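Local coordinates for protein succinate-semialdehyde dehydrogenase (NAD(P)(+)) (Marinobacter aquaeolei, PDB 3RH9) that probably oxidises succinate semialdehyde to succinate with NAD+ or NADP+ as the electron acceptor, as a member of the aldehyde dehydrogenase family, at residues Y32-G37 with P331-Q336; M97-P102 with V155-P160. All blocks are in the same frame, centred on the assembly; numbering follows the deposited sequence.

Contact 1: Y32-G37 with P331-Q336; sequences YNPATG and PLINKQ
P331 opens the 331-336 segment by pressing its ring against the turn at P34 and A35. Its CG lies 3.5 Å from P34 O and also meets A35 on its flank, 3.8 Å from A35 CB. The turn it rests on is preorganised: N33 OD1 accepts the backbone N of A35 at 2.7 Å, an Asx turn with a proline at its second position, while N33 O receives the amides of both T36 and G37. L332 engages through its backbone, its O lying 3.5 Å from P34 CB, and its side chain turns the other way, onto P392, F338 and V341. With I333 the side chain comes back into play. CG1 stands anti to the backbone N (chi1 -166°) and chi2 of 77° bends the chain, which brings CD1 to 4.5 Å from P34 CG, a loose apolar touch; the I333 amide is held by Q288 OE1. N334 then caps the helix that follows, its OD1 taking the amide of G337. No hydrogen bond joins the two segments, so the contact illustrates how loops far apart in sequence can be matched chiefly by two prolines, with an alanine, an isoleucine and backbone carbonyls. One side is the connection between strands 28-32 and 39-44, where N33 packs on I40. The other is the lead-in to helix 335-350, fixed to a neighbouring loop by backbone bonding between L332 and L368.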
ATOM      1  N   TYR A  32       0.404 -10.262 -33.710  1.00 20.25           N
ATOM      2  CA  TYR A  32      -0.543 -10.946 -34.583  1.00 19.80           C
ATOM      3  C   TYR A  32      -1.911 -10.307 -34.524  1.00 17.86           C
ATOM      4  O   TYR A  32      -2.276  -9.738 -33.516  1.00 18.96           O
ATOM      5  CB  TYR A  32      -0.674 -12.397 -34.144  1.00 20.64           C
ATOM      6  CG  TYR A  32       0.481 -13.275 -34.566  1.00 22.70           C
ATOM      7  CD1 TYR A  32       1.669 -13.299 -33.837  1.00 20.14           C
ATOM      8  CD2 TYR A  32       0.381 -14.090 -35.697  1.00 22.24           C
ATOM      9  CE1 TYR A  32       2.716 -14.106 -34.218  1.00 19.95           C
ATOM     10  CE2 TYR A  32       1.433 -14.897 -36.086  1.00 22.81           C
ATOM     11  CZ  TYR A  32       2.594 -14.903 -35.342  1.00 21.34           C
ATOM     12  OH  TYR A  32       3.634 -15.706 -35.733  1.00 23.70           O
ATOM     13  N   ASN A  33      -2.671 -10.392 -35.601  1.00 18.00           N
ATOM     14  CA  ASN A  33      -4.088 -10.080 -35.520  1.00 17.82           C
ATOM     15  C   ASN A  33      -4.812 -11.367 -35.136  1.00 18.66           C
ATOM     16  O   ASN A  33      -4.748 -12.347 -35.856  1.00 18.69           O
ATOM     17  CB  ASN A  33      -4.609  -9.541 -36.846  1.00 18.00           C
ATOM     18  CG  ASN A  33      -6.090  -9.238 -36.806  1.00 20.15           C
ATOM     19  OD1 ASN A  33      -6.836  -9.818 -36.018  1.00 20.37           O
ATOM     20  ND2 ASN A  33      -6.529  -8.320 -37.655  1.00 21.89           N
ATOM     21  N   PRO A  34      -5.486 -11.383 -33.980  1.00 18.05           N
ATOM     22  CA  PRO A  34      -6.057 -12.655 -33.531  1.00 18.04           C
ATOM     23  C   PRO A  34      -7.149 -13.158 -34.464  1.00 18.77           C
ATOM     24  O   PRO A  34      -7.588 -14.297 -34.332  1.00 19.01           O
ATOM     25  CB  PRO A  34      -6.657 -12.304 -32.167  1.00 18.75           C
ATOM     26  CG  PRO A  34      -5.925 -11.045 -31.748  1.00 19.12           C
ATOM     27  CD  PRO A  34      -5.701 -10.300 -33.010  1.00 16.95           C
ATOM     28  N   ALA A  35      -7.576 -12.314 -35.393  1.00 18.16           N
ATOM     29  CA  ALA A  35      -8.683 -12.652 -36.272  1.00 17.93           C
ATOM     30  C   ALA A  35      -8.210 -13.393 -37.513  1.00 18.32           C
ATOM     31  O   ALA A  35      -8.972 -14.135 -38.125  1.00 18.00           O
ATOM     32  CB  ALA A  35      -9.446 -11.396 -36.659  1.00 17.17           C
ATOM     33  N   THR A  36      -6.950 -13.209 -37.881  1.00 17.51           N
ATOM     34  CA  THR A  36      -6.477 -13.732 -39.153  1.00 18.39           C
ATOM     35  C   THR A  36      -5.299 -14.687 -39.011  1.00 20.41           C
ATOM     36  O   THR A  36      -4.967 -15.425 -39.940  1.00 20.20           O
ATOM     37  CB  THR A  36      -6.038 -12.600 -40.072  1.00 18.76           C
ATOM     38  OG1 THR A  36      -4.768 -12.102 -39.632  1.00 19.96           O
ATOM     39  CG2 THR A  36      -7.065 -11.482 -40.066  1.00 17.17           C
ATOM     40  N   GLY A  37      -4.664 -14.668 -37.846  1.00 20.15           N
ATOM     41  CA  GLY A  37      -3.471 -15.455 -37.630  1.00 18.93           C
ATOM     42  C   GLY A  37      -2.249 -14.847 -38.282  1.00 21.26           C
ATOM     43  O   GLY A  37      -1.166 -15.423 -38.187  1.00 24.67           O
ATOM     44  N   PRO A 331     -12.263 -12.530 -31.788  1.00 17.10           N
ATOM     45  CA  PRO A 331     -11.580 -13.731 -31.314  1.00 16.77           C
ATOM     46  C   PRO A 331     -11.032 -13.500 -29.914  1.00 18.73           C
ATOM     47  O   PRO A 331     -11.079 -12.364 -29.426  1.00 19.06           O
ATOM     48  CB  PRO A 331     -10.413 -13.887 -32.292  1.00 17.85           C
ATOM     49  CG  PRO A 331     -10.509 -12.732 -33.258  1.00 18.83           C
ATOM     50  CD  PRO A 331     -11.402 -11.710 -32.648  1.00 17.53           C
ATOM     51  N   LEU A 332     -10.550 -14.565 -29.272  1.00 18.63           N
ATOM     52  CA  LEU A 332      -9.774 -14.462 -28.034  1.00 18.03           C
ATOM     53  C   LEU A 332      -8.335 -14.134 -28.412  1.00 17.20           C
ATOM     54  O   LEU A 332      -7.964 -14.267 -29.562  1.00 19.11           O
ATOM     55  CB  LEU A 332      -9.801 -15.778 -27.259  1.00 17.28           C
ATOM     56  CG  LEU A 332     -11.137 -16.411 -26.906  1.00 16.77           C
ATOM     57  CD1 LEU A 332     -10.886 -17.699 -26.157  1.00 15.68           C
ATOM     58  CD2 LEU A 332     -11.960 -15.459 -26.064  1.00 17.41           C
ATOM     59  N   ILE A 333      -7.522 -13.732 -27.447  1.00 16.56           N
ATOM     60  CA  ILE A 333      -6.221 -13.145 -27.741  1.00 16.48           C
ATOM     61  C   ILE A 333      -5.191 -14.137 -28.284  1.00 15.99           C
ATOM     62  O   ILE A 333      -4.361 -13.780 -29.119  1.00 16.30           O
ATOM     63  CB  ILE A 333      -5.644 -12.444 -26.484  1.00 18.13           C
ATOM     64  CG1 ILE A 333      -4.473 -11.529 -26.847  1.00 17.75           C
ATOM     65  CG2 ILE A 333      -5.250 -13.477 -25.418  1.00 18.26           C
ATOM     66  CD1 ILE A 333      -4.894 -10.201 -27.470  1.00 16.99           C
ATOM     67  N   ASN A 334      -5.223 -15.370 -27.790  1.00 16.25           N
ATOM     68  CA  ASN A 334      -4.258 -16.389 -28.215  1.00 14.66           C
ATOM     69  C   ASN A 334      -4.640 -17.820 -27.894  1.00 14.28           C
ATOM     70  O   ASN A 334      -5.640 -18.081 -27.227  1.00 14.49           O
ATOM     71  CB  ASN A 334      -2.820 -16.085 -27.746  1.00 15.09           C
ATOM     72  CG  ASN A 334      -2.657 -16.062 -26.224  1.00 15.06           C
ATOM     73  OD1 ASN A 334      -3.334 -16.771 -25.486  1.00 15.75           O
ATOM     74  ND2 ASN A 334      -1.724 -15.255 -25.762  1.00 14.49           N
ATOM     75  N   LYS A 335      -3.832 -18.744 -28.396  1.00 15.49           N
ATOM     76  CA  LYS A 335      -4.133 -20.162 -28.288  1.00 16.00           C
ATOM     77  C   LYS A 335      -4.209 -20.599 -26.835  1.00 15.68           C
ATOM     78  O   LYS A 335      -5.067 -21.387 -26.469  1.00 15.60           O
ATOM     79  CB  LYS A 335      -3.107 -21.006 -29.046  1.00 15.28           C
ATOM     80  CG  LYS A 335      -3.550 -22.443 -29.187  1.00 17.08           C
ATOM     81  CD  LYS A 335      -2.737 -23.201 -30.226  1.00 20.71           C
ATOM     82  CE  LYS A 335      -3.285 -24.632 -30.412  1.00 22.95           C
ATOM     83  NZ  LYS A 335      -3.324 -25.431 -29.129  1.00 20.56           N
ATOM     84  N   GLN A 336      -3.322 -20.076 -26.002  1.00 14.67           N
ATOM     85  CA  GLN A 336      -3.335 -20.466 -24.603  1.00 16.49           C
ATOM     86  C   GLN A 336      -4.694 -20.103 -23.977  1.00 17.18           C
ATOM     87  O   GLN A 336      -5.323 -20.943 -23.306  1.00 16.71           O
ATOM     88  CB  GLN A 336      -2.170 -19.823 -23.852  1.00 17.34           C
ATOM     89  CG  GLN A 336      -1.904 -20.400 -22.467  1.00 20.11           C
ATOM     90  CD  GLN A 336      -0.909 -19.546 -21.663  1.00 26.15           C
ATOM     91  OE1 GLN A 336      -1.307 -18.781 -20.777  1.00 29.44           O
ATOM     92  NE2 GLN A 336       0.383 -19.658 -21.989  1.00 22.82           N
TER

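Contact 2: M97-P102 with V155-P160; sequences MEHGKP and VPWNFP
The side chains of H99 and W157 cross at about a right angle, their ring planes inclined to each other, with H99 CD2 near the indole plane at its edge, 4.0 Å from W157 CE3. One face of the indole carries N158 OD1, displaced toward the rim; one face of the imidazole carries K101 NZ, likewise offset, and K101 CA lies at its edge. H99 CG is anti to the backbone N (chi1 180°), which brings H99 CD2 to 3.3 Å from W157 O. H99 ND1 is used within its own segment, accepting the K101 amide at 3.1 Å and about 17° out of the ring plane. K101, bent at chi3, brings NZ obliquely to the F159 ring, 3.8 Å from F159 CD2, and gives a weak hydrogen bond to N158 O; its stronger partner is E109, through a salt bridge. The P160 ring lies beside H99 CB and near the end of K101. Were H99 replaced by an alanine, the K101 amide would probably lose its ring acceptor and a gap open beside the W157 carbonyl and indole edge. The 155-160 loop bears the family's Pro-Trp-Asn-Phe-Pro sequence, whose asparagine contributes to the oxyanion hole in relatives; here the N158 side chain is about 7 Å from that of E256, the predicted active-site residue. The loop links strand 151-154 to helix 162-174 and faces the junction where helix 88-99 gives way at G100 to the short link into helix 103-123.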
HETATM    1  N   MSE A  97      -7.386  -4.489 -34.146  1.00 22.13           N
HETATM    2  CA  MSE A  97      -6.638  -5.451 -34.929  1.00 22.62           C
HETATM    3  C   MSE A  97      -5.673  -6.280 -34.109  1.00 21.14           C
HETATM    4  O   MSE A  97      -5.433  -7.440 -34.438  1.00 20.70           O
HETATM    5  CB  MSE A  97      -5.920  -4.774 -36.084  1.00 25.50           C
HETATM    6  CG  MSE A  97      -6.854  -4.484 -37.243  1.00 31.64           C
HETATM    7 SE   MSE A  97      -6.128  -3.162 -38.479  1.00 74.34          SE
HETATM    8  CE  MSE A  97      -7.585  -3.161 -39.808  1.00 42.97           C
ATOM      9  N   GLU A  98      -5.122  -5.704 -33.045  1.00 20.01           N
ATOM     10  CA  GLU A  98      -4.124  -6.427 -32.259  1.00 19.82           C
ATOM     11  C   GLU A  98      -4.735  -7.218 -31.096  1.00 17.23           C
ATOM     12  O   GLU A  98      -4.200  -8.241 -30.687  1.00 16.54           O
ATOM     13  CB  GLU A  98      -3.014  -5.487 -31.772  1.00 18.12           C
ATOM     14  CG  GLU A  98      -3.467  -4.474 -30.758  1.00 18.37           C
ATOM     15  CD  GLU A  98      -2.333  -3.561 -30.307  1.00 19.83           C
ATOM     16  OE1 GLU A  98      -1.163  -3.826 -30.679  1.00 19.83           O
ATOM     17  OE2 GLU A  98      -2.610  -2.580 -29.582  1.00 18.19           O
ATOM     18  N   HIS A  99      -5.860  -6.737 -30.589  1.00 17.32           N
ATOM     19  CA  HIS A  99      -6.578  -7.396 -29.500  1.00 18.83           C
ATOM     20  C   HIS A  99      -7.632  -8.381 -29.998  1.00 18.08           C
ATOM     21  O   HIS A  99      -7.698  -9.502 -29.525  1.00 17.89           O
ATOM     22  CB  HIS A  99      -7.243  -6.346 -28.614  1.00 19.14           C
ATOM     23  CG  HIS A  99      -8.016  -6.911 -27.464  1.00 19.12           C
ATOM     24  ND1 HIS A  99      -9.376  -7.126 -27.517  1.00 18.75           N
ATOM     25  CD2 HIS A  99      -7.626  -7.271 -26.217  1.00 18.99           C
ATOM     26  CE1 HIS A  99      -9.788  -7.606 -26.358  1.00 18.67           C
ATOM     27  NE2 HIS A  99      -8.747  -7.701 -25.550  1.00 18.16           N
ATOM     28  N   GLY A 100      -8.454  -7.958 -30.952  1.00 18.21           N
ATOM     29  CA  GLY A 100      -9.497  -8.808 -31.486  1.00 18.44           C
ATOM     30  C   GLY A 100     -10.857  -8.194 -31.225  1.00 19.47           C
ATOM     31  O   GLY A 100     -11.806  -8.399 -31.974  1.00 20.24           O
ATOM     32  N   LYS A 101     -10.942  -7.440 -30.141  1.00 19.38           N
ATOM     33  CA  LYS A 101     -12.132  -6.675 -29.789  1.00 21.80           C
ATOM     34  C   LYS A 101     -12.721  -5.943 -31.010  1.00 22.46           C
ATOM     35  O   LYS A 101     -11.987  -5.433 -31.853  1.00 23.02           O
ATOM     36  CB  LYS A 101     -11.728  -5.662 -28.718  1.00 20.99           C
ATOM     37  CG  LYS A 101     -12.837  -5.164 -27.828  1.00 22.80           C
ATOM     38  CD  LYS A 101     -12.283  -4.131 -26.840  1.00 22.29           C
ATOM     39  CE  LYS A 101     -10.979  -4.631 -26.217  1.00 21.18           C
ATOM     40  NZ  LYS A 101     -10.634  -3.973 -24.930  1.00 20.42           N
ATOM     41  N   PRO A 102     -14.054  -5.875 -31.107  1.00 21.51           N
ATOM     42  CA  PRO A 102     -14.696  -5.189 -32.236  1.00 23.05           C
ATOM     43  C   PRO A 102     -14.422  -3.686 -32.254  1.00 24.37           C
ATOM     44  O   PRO A 102     -14.344  -3.061 -31.190  1.00 23.39           O
ATOM     45  CB  PRO A 102     -16.188  -5.444 -32.001  1.00 22.63           C
ATOM     46  CG  PRO A 102     -16.236  -6.635 -31.122  1.00 23.21           C
ATOM     47  CD  PRO A 102     -15.033  -6.527 -30.232  1.00 22.71           C
ATOM     48  N   VAL A 155       1.245  -2.702 -17.921  1.00 12.80           N
ATOM     49  CA  VAL A 155      -0.149  -3.007 -18.253  1.00 13.62           C
ATOM     50  C   VAL A 155      -0.279  -4.277 -19.095  1.00 13.91           C
ATOM     51  O   VAL A 155       0.674  -4.669 -19.760  1.00 14.55           O
ATOM     52  CB  VAL A 155      -0.843  -1.814 -18.954  1.00 14.47           C
ATOM     53  CG1 VAL A 155      -0.794  -0.568 -18.060  1.00 13.68           C
ATOM     54  CG2 VAL A 155      -0.207  -1.547 -20.309  1.00 14.36           C
ATOM     55  N   PRO A 156      -1.459  -4.937 -19.046  1.00 14.83           N
ATOM     56  CA  PRO A 156      -1.687  -6.186 -19.765  1.00 14.02           C
ATOM     57  C   PRO A 156      -2.298  -5.892 -21.116  1.00 15.02           C
ATOM     58  O   PRO A 156      -2.452  -4.733 -21.487  1.00 15.52           O
ATOM     59  CB  PRO A 156      -2.741  -6.896 -18.901  1.00 14.00           C
ATOM     60  CG  PRO A 156      -3.184  -5.929 -17.882  1.00 13.25           C
ATOM     61  CD  PRO A 156      -2.647  -4.586 -18.255  1.00 14.96           C
ATOM     62  N   TRP A 157      -2.673  -6.933 -21.839  1.00 14.78           N
ATOM     63  CA  TRP A 157      -3.322  -6.733 -23.115  1.00 15.87           C
ATOM     64  C   TRP A 157      -4.834  -6.548 -22.995  1.00 17.61           C
ATOM     65  O   TRP A 157      -5.455  -6.149 -23.974  1.00 18.10           O
ATOM     66  CB  TRP A 157      -2.992  -7.880 -24.077  1.00 16.67           C
ATOM     67  CG  TRP A 157      -3.198  -9.232 -23.471  1.00 16.51           C
ATOM     68  CD1 TRP A 157      -2.240 -10.072 -22.998  1.00 15.45           C
ATOM     69  CD2 TRP A 157      -4.449  -9.882 -23.245  1.00 17.32           C
ATOM     70  NE1 TRP A 157      -2.811 -11.209 -22.493  1.00 15.73           N
ATOM     71  CE2 TRP A 157      -4.169 -11.119 -22.633  1.00 17.57           C
ATOM     72  CE3 TRP A 157      -5.779  -9.542 -23.513  1.00 17.32           C
ATOM     73  CZ2 TRP A 157      -5.168 -12.022 -22.287  1.00 17.80           C
ATOM     74  CZ3 TRP A 157      -6.768 -10.431 -23.163  1.00 18.23           C
ATOM     75  CH2 TRP A 157      -6.460 -11.662 -22.556  1.00 18.23           C
ATOM     76  N   ASN A 158      -5.431  -6.824 -21.825  1.00 17.59           N
ATOM     77  CA  ASN A 158      -6.900  -6.814 -21.724  1.00 18.04           C
ATOM     78  C   ASN A 158      -7.487  -5.458 -22.087  1.00 20.49           C
ATOM     79  O   ASN A 158      -8.564  -5.379 -22.693  1.00 21.02           O
ATOM     80  CB  ASN A 158      -7.469  -7.205 -20.353  1.00 18.07           C
ATOM     81  CG  ASN A 158      -6.515  -7.972 -19.492  1.00 19.04           C
ATOM     82  OD1 ASN A 158      -5.647  -8.702 -19.969  1.00 19.89           O
ATOM     83  ND2 ASN A 158      -6.689  -7.825 -18.180  1.00 21.59           N
ATOM     84  N   PHE A 159      -6.813  -4.390 -21.676  1.00 19.88           N
ATOM     85  CA  PHE A 159      -7.241  -3.049 -22.064  1.00 20.85           C
ATOM     86  C   PHE A 159      -6.049  -2.243 -22.523  1.00 20.72           C
ATOM     87  O   PHE A 159      -5.449  -1.506 -21.740  1.00 20.70           O
ATOM     88  CB  PHE A 159      -7.957  -2.343 -20.919  1.00 21.76           C
ATOM     89  CG  PHE A 159      -9.330  -2.863 -20.666  1.00 21.49           C
ATOM     90  CD1 PHE A 159      -9.568  -3.746 -19.631  1.00 21.74           C
ATOM     91  CD2 PHE A 159     -10.388  -2.479 -21.478  1.00 23.72           C
ATOM     92  CE1 PHE A 159     -10.843  -4.240 -19.398  1.00 23.63           C
ATOM     93  CE2 PHE A 159     -11.670  -2.969 -21.252  1.00 26.00           C
ATOM     94  CZ  PHE A 159     -11.895  -3.854 -20.203  1.00 23.91           C
ATOM     95  N   PRO A 160      -5.691  -2.397 -23.801  1.00 20.48           N
ATOM     96  CA  PRO A 160      -4.479  -1.768 -24.338  1.00 19.96           C
ATOM     97  C   PRO A 160      -4.464  -0.240 -24.162  1.00 19.04           C
ATOM     98  O   PRO A 160      -3.382   0.332 -24.075  1.00 20.88           O
ATOM     99  CB  PRO A 160      -4.504  -2.168 -25.817  1.00 20.07           C
ATOM    100  CG  PRO A 160      -5.345  -3.420 -25.853  1.00 19.03           C
ATOM    101  CD  PRO A 160      -6.398  -3.199 -24.811  1.00 18.74           C
TER

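How the contacts relate
Contact 1 and contact 2 adjoin, their centres about 10 Å apart, and contact 2 is nested along the chain inside the loop closed by contact 1: the order is 32-37, 97-102, 155-160, 331-336. The end of helix 88-99 is the shared element. P34 packs on the carbonyls of M97 and H99, P331 on that of G100, and I333 touches W157, a direct link between the two contacts. The layers thus run from the connection between strands 28-32 and 39-44, through this helix end, to the loop after strand 151-154, with the lead-in to helix 335-350 beside them. The pair exemplifies how loops and a helix end remote in sequence are brought side by side, next to a loop near the predicted active site.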